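Local coordinates for protein precorrin-6A reductase (Rhodobacter capsulatus, PDB 4X7G) that reduces precorrin-6A with NADPH as an oxidoreductase of the cobalamin (vitamin B12) pathway, and here holds NADP and a reduced precorrin in one cleft, at residues Arg3-Gly8 with Gly48-Val53; Asp58-Glu63 with Val84-Gln89; His149-Leu154 with Glu188-Val193. All coordinates share one frame; numbering follows the deposited sequence.

Interaction 1: Arg3-Gly8 with Gly48-Val53; sequences RLLVLG and GGFGGV. With NAP (NADP nicotinamide-adenine-dinucleotide phosphate), chain B.
Leu7 and Phe50 make the closer of two apolar contacts that join strand 4-7 to the glycine-rich segment Gly48-Val53. Methyl CD2 of Leu7 approaches the far end of the Phe50 ring obliquely, 3.8 Å from Phe50 CE2, and CD2 of Leu5 reaches Phe50 CZ at 4.3 Å. With CG beside the backbone N (chi1 -61°), Phe50 swings its ring back toward the strand, where CE2 also lies 3.4 Å from adenine atom C2A of NADP.

The hydrogen bonds run to the dinucleotide. On the loop, Phe50 N donates to the 2'-phosphate oxygen O2X at 2.8 Å (150°), and Gly51 N to O1X of the same phosphate at 3.0 Å. Two backbone amides thus grip the group that distinguishes NADP from NAD. At Gly49 the lack of a side chain matters, because a CB there would collide with O1X. At the strand's C-terminal end, Gly8 O accepts from the ribose hydroxyl O2D of NADP at 3.0 Å.

Strand 4-7 lies inside the parallel Rossmann-type sheet, between strands 27-31 and 67-70. Met79 of helix 77-90 and Ser30 of strand 27-31 touch both Leu7 and Phe50.

Interaction 2: Asp58-Glu63 with Val84-Gln89; sequences DYLTRE and VAACAQ
Leu60 carries this helix-to-helix contact with one methyl group. Its CD1 meets CB of Ala86 at 4.1 Å and SG of Cys87 at 4.2 Å, so a single branch touches two consecutive residues of helix 77-90. The same methyl lies 4.1 Å from the carbonyl oxygen Ala86 O, a van der Waals approach. The contact is small, 88 Å² over both sides, and its three residues are buried. Leu60 has CG beside the backbone N and anti to the carbonyl carbon (chi1 -64°), and the extended chi2 of 172° carries CD1 on toward the other helix. The CA atoms of Leu60 and Cys87 are 8.2 Å apart, a spacing consistent with the small side chains of Ala86 and Cys87.

The next shell belongs to the helix carrying Leu60. One turn separates Asp58 from Arg62, whose guanidinium grips it side-on: NE and NH2 both donate to the single oxygen OD2. The NE bond to Asp58 OD2 is 2.8 Å long and comes from above the carboxylate plane, whereas NH2 uses the syn lone pair of that oxygen at 3.1 Å. Tyr59 is covered on one ring face by CB of Glu63, 3.9 Å above the plane.

Farther out, Val57 and Leu56 of helix 52-63 also pack on Ala86, extending the interface toward the start of that helix. Beneath both helices runs strand 67-70, whose Val68 touches Leu60 and Cys87 alike; the two helices thus pack side by side on one face of the parallel sheet.

Interaction 3: His149-Leu154 with Glu188-Val193; sequences HYLLRL and ETITHV. With 3Y8 (3-[(1R,2S,3S,7S,11S,16S,17R,18R,19R)-2,7,12,18-tetrakis(2-hydroxy-2-oxoethyl)-3,13-bis(3-hydroxy-3-oxopropyl)-1,2,5,7,11,17-hexamethyl-17-(3-oxidanyl-3-oxidanylidene-prop-1-enyl)-3,6,8,10,15,16,18,19,21,24-decahydrocorrin-8-yl]propanoic acid), chain C.
The segment His149-Leu154 is an extended strand, and Glu188 meets it just after helix 178-187, the CA atoms of Leu151 and Glu188 7.6 Å apart. Thr189 takes positive phi and closes a Schellman motif, which turns the chain toward strand 192-196. That strand and 149-154 flank strand 129-132 in the second parallel Rossmann-type sheet, so the contact joins non-adjacent strands through the end of helix 178-187.

Between the segments His149 NE2 donates to Glu188 OE2 at 2.7 Å (151°). The oxygen lies at the imidazole edge and offers its anti lone pair, while ring and carboxylate planes differ by only 24°. Glu188 has CG opposite its backbone N (chi1 -159°) and bends at chi2, which turns the carboxylate toward the imidazole. Leu151 packs alongside: its CD1 lies 3.9 Å from Glu188 CD, and its CB 3.9 Å from CD1 of Ile190.

Two strand positions beyond Leu151, Arg153 turns to the bound precorrin, its NE donating to carboxylate oxygen O34 at 3.0 Å. NH1 adds weak bonds to O33 and O34 of that carboxylate, and Asp181 pairs with NH2.

His149 ND1 is hydrogen-bonded to Asp166, and Glu188 OE1 is salt-bridged to Arg168. A glutamine in place of this glutamate would probably weaken the hold on His149 and leave Arg168 without this charged mate. If Asp166 also accepts, the imidazole, flanked by two carboxylates, would probably favour its protonated form.

Overall arrangement
Interactions 1 and 2 are neighbours in one Rossmann-type domain, their centres 9 Å apart and both using helix 52-63. They join directly: Arg3 NH1 forms a 2.8 Å salt bridge with Glu63 OE2, and Phe50 CE1 lies 3.7 Å from Tyr59 CD2 in an edge-to-face ring pair. Interaction 1 binds NADP, whereas the side chain of Ala86 in interaction 2 stays about 9 Å from it. Interaction 3 belongs to the other parallel sheet, with its centre 33 Å from that of interaction 1 and 41 Å from that of interaction 2. The ligands span this gap: Arg153 holds the precorrin, which lies about 8 Å from the Leu7 side chain.

Interaction 1: Arg3-Gly8 with Gly48-Val53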
loop_
_atom_site.group_PDB
_atom_site.type_symbol
_atom_site.label_atom_id
_atom_site.label_comp_id
_atom_site.label_asym_id
_atom_site.label_seq_id
_atom_site.Cartn_x
_atom_site.Cartn_y
_atom_site.Cartn_z
ATOM N N ARG A 3 -17.714 5.280 -16.234
ATOM C CA ARG A 3 -17.477 3.952 -15.694
ATOM C C ARG A 3 -16.061 3.984 -15.076
ATOM O O ARG A 3 -15.082 4.094 -15.840
ATOM C CB ARG A 3 -17.618 2.818 -16.697
ATOM C CG ARG A 3 -17.596 1.441 -15.982
ATOM C CD ARG A 3 -18.047 0.286 -16.883
ATOM N NE ARG A 3 -18.097 -1.020 -16.233
ATOM C CZ ARG A 3 -19.004 -1.463 -15.367
ATOM N NH1 ARG A 3 -18.720 -2.713 -14.928
ATOM N NH2 ARG A 3 -20.136 -0.770 -15.010
ATOM N N LEU A 4 -15.969 3.952 -13.761
ATOM C CA LEU A 4 -14.706 4.125 -13.084
ATOM C C LEU A 4 -14.035 2.847 -12.836
ATOM O O LEU A 4 -14.691 1.820 -12.537
ATOM C CB LEU A 4 -14.995 4.832 -11.790
ATOM C CG LEU A 4 -15.842 6.131 -11.811
ATOM C CD1 LEU A 4 -16.024 6.696 -10.411
ATOM C CD2 LEU A 4 -15.269 7.130 -12.779
ATOM N N LEU A 5 -12.700 2.871 -12.845
ATOM C CA LEU A 5 -11.874 1.728 -12.376
ATOM C C LEU A 5 -11.061 2.234 -11.203
ATOM O O LEU A 5 -10.309 3.187 -11.346
ATOM C CB LEU A 5 -10.948 1.220 -13.498
ATOM C CG LEU A 5 -9.984 0.108 -13.094
ATOM C CD1 LEU A 5 -10.704 -1.144 -12.740
ATOM C CD2 LEU A 5 -9.025 -0.120 -14.232
ATOM N N VAL A 6 -11.192 1.561 -10.078
ATOM C CA VAL A 6 -10.370 1.855 -8.893
ATOM C C VAL A 6 -9.377 0.742 -8.733
ATOM O O VAL A 6 -9.750 -0.393 -8.487
ATOM C CB VAL A 6 -11.231 1.988 -7.643
ATOM C CG1 VAL A 6 -10.335 2.207 -6.428
ATOM C CG2 VAL A 6 -12.304 3.067 -7.791
ATOM N N LEU A 7 -8.103 1.085 -8.916
ATOM C CA LEU A 7 -7.045 0.147 -8.620
ATOM C C LEU A 7 -6.819 0.210 -7.123
ATOM O O LEU A 7 -6.498 1.294 -6.603
ATOM C CB LEU A 7 -5.769 0.464 -9.420
ATOM C CG LEU A 7 -5.974 0.555 -10.947
ATOM C CD1 LEU A 7 -4.642 1.041 -11.578
ATOM C CD2 LEU A 7 -6.424 -0.751 -11.506
ATOM N N GLY A 8 -7.002 -0.909 -6.412
ATOM C CA GLY A 8 -7.096 -0.893 -4.978
ATOM C C GLY A 8 -5.934 -1.473 -4.250
ATOM O O GLY A 8 -4.826 -1.527 -4.789
ATOM N N GLY A 48 -6.906 -10.080 -10.031
ATOM C CA GLY A 48 -5.870 -10.612 -10.934
ATOM C C GLY A 48 -5.168 -9.520 -11.634
ATOM O O GLY A 48 -5.644 -8.389 -11.754
ATOM N N GLY A 49 -3.975 -9.806 -12.164
ATOM C CA GLY A 49 -3.330 -8.838 -13.015
ATOM C C GLY A 49 -4.051 -8.590 -14.344
ATOM O O GLY A 49 -4.979 -9.285 -14.649
ATOM N N PHE A 50 -3.654 -7.554 -15.043
ATOM C CA PHE A 50 -4.211 -7.260 -16.349
ATOM C C PHE A 50 -3.381 -7.883 -17.514
ATOM O O PHE A 50 -3.901 -7.884 -18.650
ATOM C CB PHE A 50 -4.319 -5.746 -16.597
ATOM C CG PHE A 50 -5.214 -5.054 -15.605
ATOM C CD1 PHE A 50 -6.591 -5.013 -15.844
ATOM C CD2 PHE A 50 -4.724 -4.477 -14.474
ATOM C CE1 PHE A 50 -7.410 -4.358 -14.931
ATOM C CE2 PHE A 50 -5.543 -3.802 -13.581
ATOM C CZ PHE A 50 -6.866 -3.757 -13.802
ATOM N N GLY A 51 -2.162 -8.318 -17.265
ATOM C CA GLY A 51 -1.259 -8.679 -18.447
ATOM C C GLY A 51 -0.467 -7.528 -18.932
ATOM O O GLY A 51 -0.408 -7.226 -20.133
ATOM N N GLY A 52 0.123 -6.779 -18.015
ATOM C CA GLY A 52 0.976 -5.698 -18.347
ATOM C C GLY A 52 0.222 -4.479 -18.962
ATOM O O GLY A 52 -1.046 -4.332 -18.868
ATOM N N VAL A 53 0.957 -3.591 -19.613
ATOM C CA VAL A 53 0.404 -2.369 -20.161
ATOM C C VAL A 53 -0.611 -2.739 -21.254
ATOM O O VAL A 53 -1.756 -2.248 -21.275
ATOM C CB VAL A 53 1.455 -1.388 -20.728
ATOM C CG1 VAL A 53 0.793 -0.276 -21.484
ATOM C CG2 VAL A 53 2.308 -0.875 -19.542
HETATM P PA NAP B . 3.360 -3.957 -8.225
HETATM O O1A NAP B . 4.740 -4.567 -8.025
HETATM O O2A NAP B . 3.294 -2.633 -8.567
HETATM O O5B NAP B . 2.519 -4.774 -9.222
HETATM C C5B NAP B . 2.930 -5.959 -9.932
HETATM C C4B NAP B . 1.894 -6.485 -10.896
HETATM O O4B NAP B . 0.697 -6.911 -10.108
HETATM C C3B NAP B . 1.253 -5.436 -11.765
HETATM O O3B NAP B . 2.089 -5.157 -12.890
HETATM C C2B NAP B . -0.081 -5.976 -12.081
HETATM O O2B NAP B . 0.045 -7.114 -12.955
HETATM C C1B NAP B . -0.503 -6.541 -10.822
HETATM N N9A NAP B . -1.253 -5.626 -9.921
HETATM C C8A NAP B . -0.763 -4.797 -8.938
HETATM N N7A NAP B . -1.772 -4.121 -8.326
HETATM C C5A NAP B . -2.889 -4.493 -9.023
HETATM C C6A NAP B . -4.282 -4.132 -8.872
HETATM N N6A NAP B . -4.715 -3.362 -7.864
HETATM N N1A NAP B . -5.193 -4.653 -9.723
HETATM C C2A NAP B . -4.720 -5.495 -10.727
HETATM N N3A NAP B . -3.487 -5.940 -10.969
HETATM C C4A NAP B . -2.595 -5.420 -10.080
HETATM O O3 NAP B . 2.453 -4.076 -6.897
HETATM P PN NAP B . 2.515 -5.063 -5.595
HETATM O O1N NAP B . 3.520 -4.537 -4.578
HETATM O O2N NAP B . 2.636 -6.464 -6.012
HETATM O O5D NAP B . 1.085 -4.754 -4.916
HETATM C C5D NAP B . 0.033 -5.758 -5.010
HETATM C C4D NAP B . -1.171 -5.186 -4.440
HETATM O O4D NAP B . -1.024 -5.062 -3.037
HETATM C C3D NAP B . -1.658 -3.846 -5.043
HETATM O O3D NAP B . -3.081 -3.784 -5.225
HETATM C C2D NAP B . -1.227 -2.843 -3.973
HETATM O O2D NAP B . -1.987 -1.708 -3.827
HETATM C C1D NAP B . -1.306 -3.725 -2.698
HETATM N N1N NAP B . -0.363 -3.333 -1.757
HETATM C C2N NAP B . 0.802 -3.163 -1.847
HETATM C C3N NAP B . 1.230 -2.735 -0.642
HETATM C C7N NAP B . 2.629 -2.605 -1.195
HETATM O O7N NAP B . 2.454 -2.954 -2.479
HETATM N N7N NAP B . 3.706 -2.175 -0.401
HETATM C C4N NAP B . 0.250 -2.513 0.556
HETATM C C5N NAP B . -1.243 -2.785 0.601
HETATM C C6N NAP B . -1.325 -3.154 -0.725
HETATM P P2B NAP B . -0.140 -6.923 -14.567
HETATM O O1X NAP B . -0.256 -8.378 -14.947
HETATM O O2X NAP B . -1.252 -6.082 -14.823
HETATM O O3X NAP B . 1.015 -6.048 -15.139
#

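Interaction 2: Asp58-Glu63 with Val84-Gln89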
loop_
_atom_site.group_PDB
_atom_site.type_symbol
_atom_site.label_atom_id
_atom_site.label_comp_id
_atom_site.label_asym_id
_atom_site.label_seq_id
_atom_site.Cartn_x
_atom_site.Cartn_y
_atom_site.Cartn_z
ATOM N N ASP A 58 -6.232 -3.146 -23.143
ATOM C CA ASP A 58 -7.280 -3.969 -23.644
ATOM C C ASP A 58 -8.488 -3.934 -22.702
ATOM O O ASP A 58 -9.656 -3.871 -23.083
ATOM C CB ASP A 58 -6.885 -5.451 -23.898
ATOM C CG ASP A 58 -8.031 -6.297 -24.477
ATOM O OD1 ASP A 58 -8.478 -5.960 -25.620
ATOM O OD2 ASP A 58 -8.512 -7.291 -23.791
ATOM N N TYR A 59 -8.238 -4.078 -21.408
ATOM C CA TYR A 59 -9.318 -4.035 -20.401
ATOM C C TYR A 59 -10.053 -2.695 -20.427
ATOM O O TYR A 59 -11.297 -2.658 -20.417
ATOM C CB TYR A 59 -8.703 -4.276 -19.008
ATOM C CG TYR A 59 -9.718 -4.149 -17.951
ATOM C CD1 TYR A 59 -10.503 -5.197 -17.631
ATOM C CD2 TYR A 59 -9.891 -2.927 -17.305
ATOM C CE1 TYR A 59 -11.471 -5.087 -16.586
ATOM C CE2 TYR A 59 -10.871 -2.777 -16.345
ATOM C CZ TYR A 59 -11.582 -3.785 -15.991
ATOM O OH TYR A 59 -12.524 -3.593 -15.035
ATOM N N LEU A 60 -9.289 -1.605 -20.415
ATOM C CA LEU A 60 -9.944 -0.312 -20.387
ATOM C C LEU A 60 -10.897 -0.140 -21.583
ATOM O O LEU A 60 -11.963 0.448 -21.498
ATOM C CB LEU A 60 -8.896 0.823 -20.412
ATOM C CG LEU A 60 -7.963 0.886 -19.199
ATOM C CD1 LEU A 60 -6.857 1.917 -19.410
ATOM C CD2 LEU A 60 -8.771 1.270 -17.924
ATOM N N THR A 61 -10.438 -0.700 -22.714
ATOM C CA THR A 61 -11.207 -0.538 -23.968
ATOM C C THR A 61 -12.460 -1.428 -23.900
ATOM O O THR A 61 -13.577 -0.947 -24.156
ATOM C CB THR A 61 -10.293 -0.904 -25.186
ATOM O OG1 THR A 61 -9.151 -0.083 -25.164
ATOM C CG2 THR A 61 -11.051 -0.736 -26.511
ATOM N N ARG A 62 -12.293 -2.677 -23.590
ATOM C CA ARG A 62 -13.440 -3.600 -23.611
ATOM C C ARG A 62 -14.433 -3.295 -22.545
ATOM O O ARG A 62 -15.647 -3.506 -22.712
ATOM C CB ARG A 62 -13.037 -5.041 -23.599
ATOM C CG ARG A 62 -12.303 -5.534 -22.436
ATOM C CD ARG A 62 -12.195 -7.039 -22.599
ATOM N NE ARG A 62 -11.318 -7.442 -23.705
ATOM C CZ ARG A 62 -11.670 -7.715 -24.969
ATOM N NH1 ARG A 62 -12.932 -7.621 -25.383
ATOM N NH2 ARG A 62 -10.725 -8.084 -25.845
ATOM N N GLU A 63 -13.976 -2.786 -21.387
ATOM C CA GLU A 63 -14.830 -2.528 -20.228
ATOM C C GLU A 63 -15.459 -1.188 -20.430
ATOM O O GLU A 63 -16.410 -0.865 -19.648
ATOM C CB GLU A 63 -14.013 -2.743 -18.899
ATOM C CG GLU A 63 -14.780 -2.703 -17.567
ATOM C CD GLU A 63 -15.736 -3.867 -17.416
ATOM O OE1 GLU A 63 -15.475 -5.072 -17.817
ATOM O OE2 GLU A 63 -16.712 -3.580 -16.702
ATOM N N VAL A 84 -0.194 4.676 -15.801
ATOM C CA VAL A 84 0.133 5.889 -16.542
ATOM C C VAL A 84 0.243 5.554 -18.022
ATOM O O VAL A 84 -0.369 6.304 -18.823
ATOM C CB VAL A 84 1.437 6.507 -16.039
ATOM C CG1 VAL A 84 1.731 7.753 -16.886
ATOM C CG2 VAL A 84 1.316 6.869 -14.585
ATOM N N ALA A 85 0.925 4.497 -18.391
ATOM C CA ALA A 85 1.148 4.181 -19.811
ATOM C C ALA A 85 -0.119 3.776 -20.465
ATOM O O ALA A 85 -0.433 4.288 -21.605
ATOM C CB ALA A 85 2.213 3.145 -19.954
ATOM N N ALA A 86 -0.926 2.920 -19.831
ATOM C CA ALA A 86 -2.145 2.433 -20.464
ATOM C C ALA A 86 -3.163 3.585 -20.621
ATOM O O ALA A 86 -3.896 3.685 -21.636
ATOM C CB ALA A 86 -2.764 1.312 -19.692
ATOM N N CYS A 87 -3.312 4.448 -19.624
ATOM C CA CYS A 87 -4.235 5.576 -19.710
ATOM C C CYS A 87 -3.777 6.579 -20.754
ATOM O O CYS A 87 -4.634 7.159 -21.470
ATOM C CB CYS A 87 -4.384 6.249 -18.314
ATOM S SG CYS A 87 -5.349 5.193 -17.177
ATOM N N ALA A 88 -2.481 6.784 -20.856
ATOM C CA ALA A 88 -2.007 7.710 -21.924
ATOM C C ALA A 88 -2.322 7.144 -23.295
ATOM O O ALA A 88 -2.800 7.962 -24.180
ATOM C CB ALA A 88 -0.536 7.949 -21.805
ATOM N N GLN A 89 -2.113 5.851 -23.484
ATOM C CA GLN A 89 -2.387 5.171 -24.790
ATOM C C GLN A 89 -3.854 5.200 -25.176
ATOM O O GLN A 89 -4.219 5.321 -26.373
ATOM C CB GLN A 89 -1.926 3.704 -24.803
ATOM C CG GLN A 89 -1.765 3.154 -26.211
ATOM C CD GLN A 89 -1.406 1.694 -26.256
ATOM O OE1 GLN A 89 -0.590 1.213 -25.491
ATOM N NE2 GLN A 89 -2.028 0.975 -27.166
#

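Interaction 3: His149-Leu154 with Glu188-Val193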
loop_
_atom_site.group_PDB
_atom_site.type_symbol
_atom_site.label_atom_id
_atom_site.label_comp_id
_atom_site.label_asym_id
_atom_site.label_seq_id
_atom_site.Cartn_x
_atom_site.Cartn_y
_atom_site.Cartn_z
ATOM N N HIS A 149 16.816 -11.276 15.393
ATOM C CA HIS A 149 15.453 -11.839 15.513
ATOM C C HIS A 149 14.479 -10.923 14.749
ATOM O O HIS A 149 14.534 -9.704 15.005
ATOM C CB HIS A 149 15.027 -11.919 16.973
ATOM C CG HIS A 149 13.565 -12.184 17.123
ATOM N ND1 HIS A 149 12.989 -13.364 16.740
ATOM C CD2 HIS A 149 12.556 -11.399 17.537
ATOM C CE1 HIS A 149 11.698 -13.275 16.859
ATOM N NE2 HIS A 149 11.402 -12.120 17.369
ATOM N N TYR A 150 13.678 -11.473 13.919
ATOM C CA TYR A 150 12.732 -10.754 13.133
ATOM C C TYR A 150 11.307 -11.083 13.555
ATOM O O TYR A 150 10.958 -12.275 13.751
ATOM C CB TYR A 150 12.894 -11.006 11.662
ATOM C CG TYR A 150 14.175 -10.474 11.058
ATOM C CD1 TYR A 150 14.329 -9.122 10.919
ATOM C CD2 TYR A 150 15.239 -11.300 10.694
ATOM C CE1 TYR A 150 15.515 -8.597 10.360
ATOM C CE2 TYR A 150 16.403 -10.806 10.170
ATOM C CZ TYR A 150 16.496 -9.455 9.975
ATOM O OH TYR A 150 17.636 -8.881 9.387
ATOM N N LEU A 151 10.488 -10.068 13.657
ATOM C CA LEU A 151 9.031 -10.194 13.744
ATOM C C LEU A 151 8.446 -9.909 12.403
ATOM O O LEU A 151 8.777 -8.810 11.825
ATOM C CB LEU A 151 8.489 -9.268 14.801
ATOM C CG LEU A 151 6.934 -9.187 14.933
ATOM C CD1 LEU A 151 6.382 -10.529 15.431
ATOM C CD2 LEU A 151 6.506 -8.088 15.826
ATOM N N LEU A 152 7.644 -10.737 11.866
ATOM C CA LEU A 152 6.993 -10.590 10.577
ATOM C C LEU A 152 5.505 -10.444 10.782
ATOM O O LEU A 152 4.954 -10.911 11.814
ATOM C CB LEU A 152 7.227 -11.829 9.678
ATOM C CG LEU A 152 8.624 -12.336 9.648
ATOM C CD1 LEU A 152 8.779 -13.568 8.829
ATOM C CD2 LEU A 152 9.588 -11.272 9.196
ATOM N N ARG A 153 4.813 -9.795 9.879
ATOM C CA ARG A 153 3.345 -9.672 9.924
ATOM C C ARG A 153 2.861 -9.967 8.484
ATOM O O ARG A 153 3.168 -9.202 7.588
ATOM C CB ARG A 153 2.899 -8.332 10.467
ATOM C CG ARG A 153 1.392 -8.191 10.455
ATOM C CD ARG A 153 0.884 -7.239 11.532
ATOM N NE ARG A 153 1.332 -5.883 11.351
ATOM C CZ ARG A 153 1.133 -4.885 12.195
ATOM N NH1 ARG A 153 1.571 -3.704 11.948
ATOM N NH2 ARG A 153 0.551 -5.149 13.356
ATOM N N LEU A 154 2.150 -11.039 8.342
ATOM C CA LEU A 154 1.781 -11.620 7.069
ATOM C C LEU A 154 0.275 -11.761 6.982
ATOM O O LEU A 154 -0.371 -12.139 7.945
ATOM C CB LEU A 154 2.394 -13.034 6.895
ATOM C CG LEU A 154 3.915 -13.040 7.005
ATOM C CD1 LEU A 154 4.417 -14.498 6.983
ATOM C CD2 LEU A 154 4.640 -12.164 6.035
ATOM N N GLU A 188 6.705 -8.426 21.859
ATOM C CA GLU A 188 7.842 -8.937 21.168
ATOM C C GLU A 188 9.145 -8.286 21.559
ATOM O O GLU A 188 10.177 -8.637 20.967
ATOM C CB GLU A 188 7.643 -8.813 19.661
ATOM C CG GLU A 188 8.531 -9.757 18.854
ATOM C CD GLU A 188 8.181 -11.232 18.819
ATOM O OE1 GLU A 188 7.024 -11.511 19.294
ATOM O OE2 GLU A 188 8.859 -12.096 18.248
ATOM N N THR A 189 9.115 -7.353 22.462
ATOM C CA THR A 189 10.324 -6.612 22.863
ATOM C C THR A 189 11.168 -6.148 21.683
ATOM O O THR A 189 12.390 -6.236 21.676
ATOM C CB THR A 189 11.167 -7.358 23.936
ATOM O OG1 THR A 189 11.521 -8.621 23.516
ATOM C CG2 THR A 189 10.309 -7.604 25.095
ATOM N N ILE A 190 10.492 -5.492 20.740
ATOM C CA ILE A 190 11.149 -4.990 19.528
ATOM C C ILE A 190 12.070 -3.830 19.865
ATOM O O ILE A 190 11.760 -2.999 20.760
ATOM C CB ILE A 190 10.020 -4.539 18.597
ATOM C CG1 ILE A 190 9.192 -5.662 18.102
ATOM C CG2 ILE A 190 10.574 -3.723 17.442
ATOM C CD1 ILE A 190 9.957 -6.775 17.458
ATOM N N THR A 191 13.204 -3.788 19.173
ATOM C CA THR A 191 14.178 -2.728 19.293
ATOM C C THR A 191 14.208 -1.789 18.123
ATOM O O THR A 191 14.656 -0.671 18.251
ATOM C CB THR A 191 15.564 -3.339 19.490
ATOM O OG1 THR A 191 15.973 -4.114 18.387
ATOM C CG2 THR A 191 15.653 -4.224 20.759
ATOM N N HIS A 192 13.736 -2.258 16.953
ATOM C CA HIS A 192 13.852 -1.469 15.731
ATOM C C HIS A 192 12.678 -1.778 14.838
ATOM O O HIS A 192 12.264 -2.957 14.779
ATOM C CB HIS A 192 15.067 -1.847 14.900
ATOM C CG HIS A 192 16.386 -1.558 15.527
ATOM N ND1 HIS A 192 16.924 -2.299 16.537
ATOM C CD2 HIS A 192 17.277 -0.589 15.242
ATOM C CE1 HIS A 192 18.089 -1.786 16.894
ATOM N NE2 HIS A 192 18.319 -0.734 16.124
ATOM N N VAL A 193 12.106 -0.791 14.152
ATOM C CA VAL A 193 11.051 -1.006 13.167
ATOM C C VAL A 193 11.556 -0.661 11.785
ATOM O O VAL A 193 12.174 0.413 11.644
ATOM C CB VAL A 193 9.807 -0.201 13.509
ATOM C CG1 VAL A 193 8.729 -0.389 12.474
ATOM C CG2 VAL A 193 9.281 -0.532 14.895
HETATM C C48 3Y8 C . -4.100 -7.649 -1.362
HETATM C C47 3Y8 C . -6.365 -6.873 0.764
HETATM C C43 3Y8 C . -8.470 -1.950 3.870
HETATM C C42 3Y8 C . -7.104 -2.681 4.215
HETATM C C41 3Y8 C . -6.099 -1.992 3.311
HETATM C C38 3Y8 C . -2.734 0.000 3.090
HETATM C C37 3Y8 C . -3.406 -0.368 4.355
HETATM C C36 3Y8 C . -4.268 -2.059 5.994
HETATM C C35 3Y8 C . -1.157 -1.709 5.926
HETATM C C32 3Y8 C . 2.473 -3.226 8.762
HETATM C C31 3Y8 C . 2.540 -2.872 7.215
HETATM C C2 3Y8 C . 2.160 -3.685 3.869
HETATM C C1 3Y8 C . 1.135 -4.685 3.226
HETATM C C4 3Y8 C . -0.103 -3.187 4.472
HETATM C C5 3Y8 C . -1.227 -2.577 4.882
HETATM C C7 3Y8 C . -3.692 -1.913 4.550
HETATM C C8 3Y8 C . -4.680 -2.479 3.587
HETATM C C6 3Y8 C . -2.546 -2.716 4.314
HETATM C C3 3Y8 C . 1.325 -3.058 5.000
HETATM C C11 3Y8 C . -4.273 -5.919 2.013
HETATM C C12 3Y8 C . -4.853 -6.631 0.897
HETATM C C13 3Y8 C . -3.934 -7.020 0.025
HETATM C C14 3Y8 C . -2.640 -6.637 0.560
HETATM C C15 3Y8 C . -1.436 -6.890 -0.062
HETATM C C16 3Y8 C . -0.188 -6.437 0.560
HETATM C C17 3Y8 C . 1.182 -6.912 0.159
HETATM C C18 3Y8 C . 2.083 -6.154 1.186
HETATM C C19 3Y8 C . 1.208 -4.936 1.717
HETATM C C20 3Y8 C . 1.084 -6.002 4.008
HETATM C C21 3Y8 C . -6.819 -8.167 1.565
HETATM C C24 3Y8 C . -4.647 -6.526 3.369
HETATM C C25 3Y8 C . 3.428 -4.368 4.412
HETATM C C26 3Y8 C . 2.490 -2.550 2.889
HETATM O O59 3Y8 C . 1.153 -10.668 3.505
HETATM C C57 3Y8 C . 0.864 -10.324 2.280
HETATM O O58 3Y8 C . 0.604 -11.090 1.314
HETATM C C56 3Y8 C . 1.029 -8.857 1.992
HETATM C C55 3Y8 C . 1.281 -8.474 0.498
HETATM C C54 3Y8 C . 1.513 -6.599 -1.282
HETATM C C60 3Y8 C . 3.414 -5.599 0.682
HETATM C C61 3Y8 C . 4.452 -6.565 0.342
HETATM O O62 3Y8 C . 5.441 -6.094 -0.336
HETATM O O63 3Y8 C . 4.398 -7.767 0.726
HETATM N N24 3Y8 C . -0.155 -5.325 1.315
HETATM N N23 3Y8 C . -2.862 -6.007 1.746
HETATM C C49 3Y8 C . -4.049 -6.550 -2.432
HETATM C C50 3Y8 C . -4.278 -6.977 -3.844
HETATM O O51 3Y8 C . -4.412 -8.189 -4.129
HETATM O O52 3Y8 C . -4.428 -6.000 -4.666
HETATM O O23 3Y8 C . -7.841 -8.023 2.267
HETATM O O22 3Y8 C . -6.151 -9.165 1.444
HETATM C C10 3Y8 C . -4.687 -4.415 1.906
HETATM C C9 3Y8 C . -4.133 -3.550 2.985
HETATM N N22 3Y8 C . -2.830 -3.727 3.467
HETATM O O44 3Y8 C . -8.646 -0.874 4.459
HETATM O O45 3Y8 C . -9.241 -2.571 3.265
HETATM O O39 3Y8 C . -3.079 1.135 2.630
HETATM O O40 3Y8 C . -1.817 -0.694 2.658
HETATM N N21 3Y8 C . -0.148 -4.062 3.526
HETATM C C27 3Y8 C . 3.366 -1.429 3.519
HETATM O O28 3Y8 C . 4.589 -1.612 3.481
HETATM O O29 3Y8 C . 2.838 -0.440 4.019
HETATM C C30 3Y8 C . 1.417 -3.541 6.483
HETATM O O34 3Y8 C . 2.631 -4.479 9.011
HETATM O O33 3Y8 C . 2.442 -2.184 9.416
#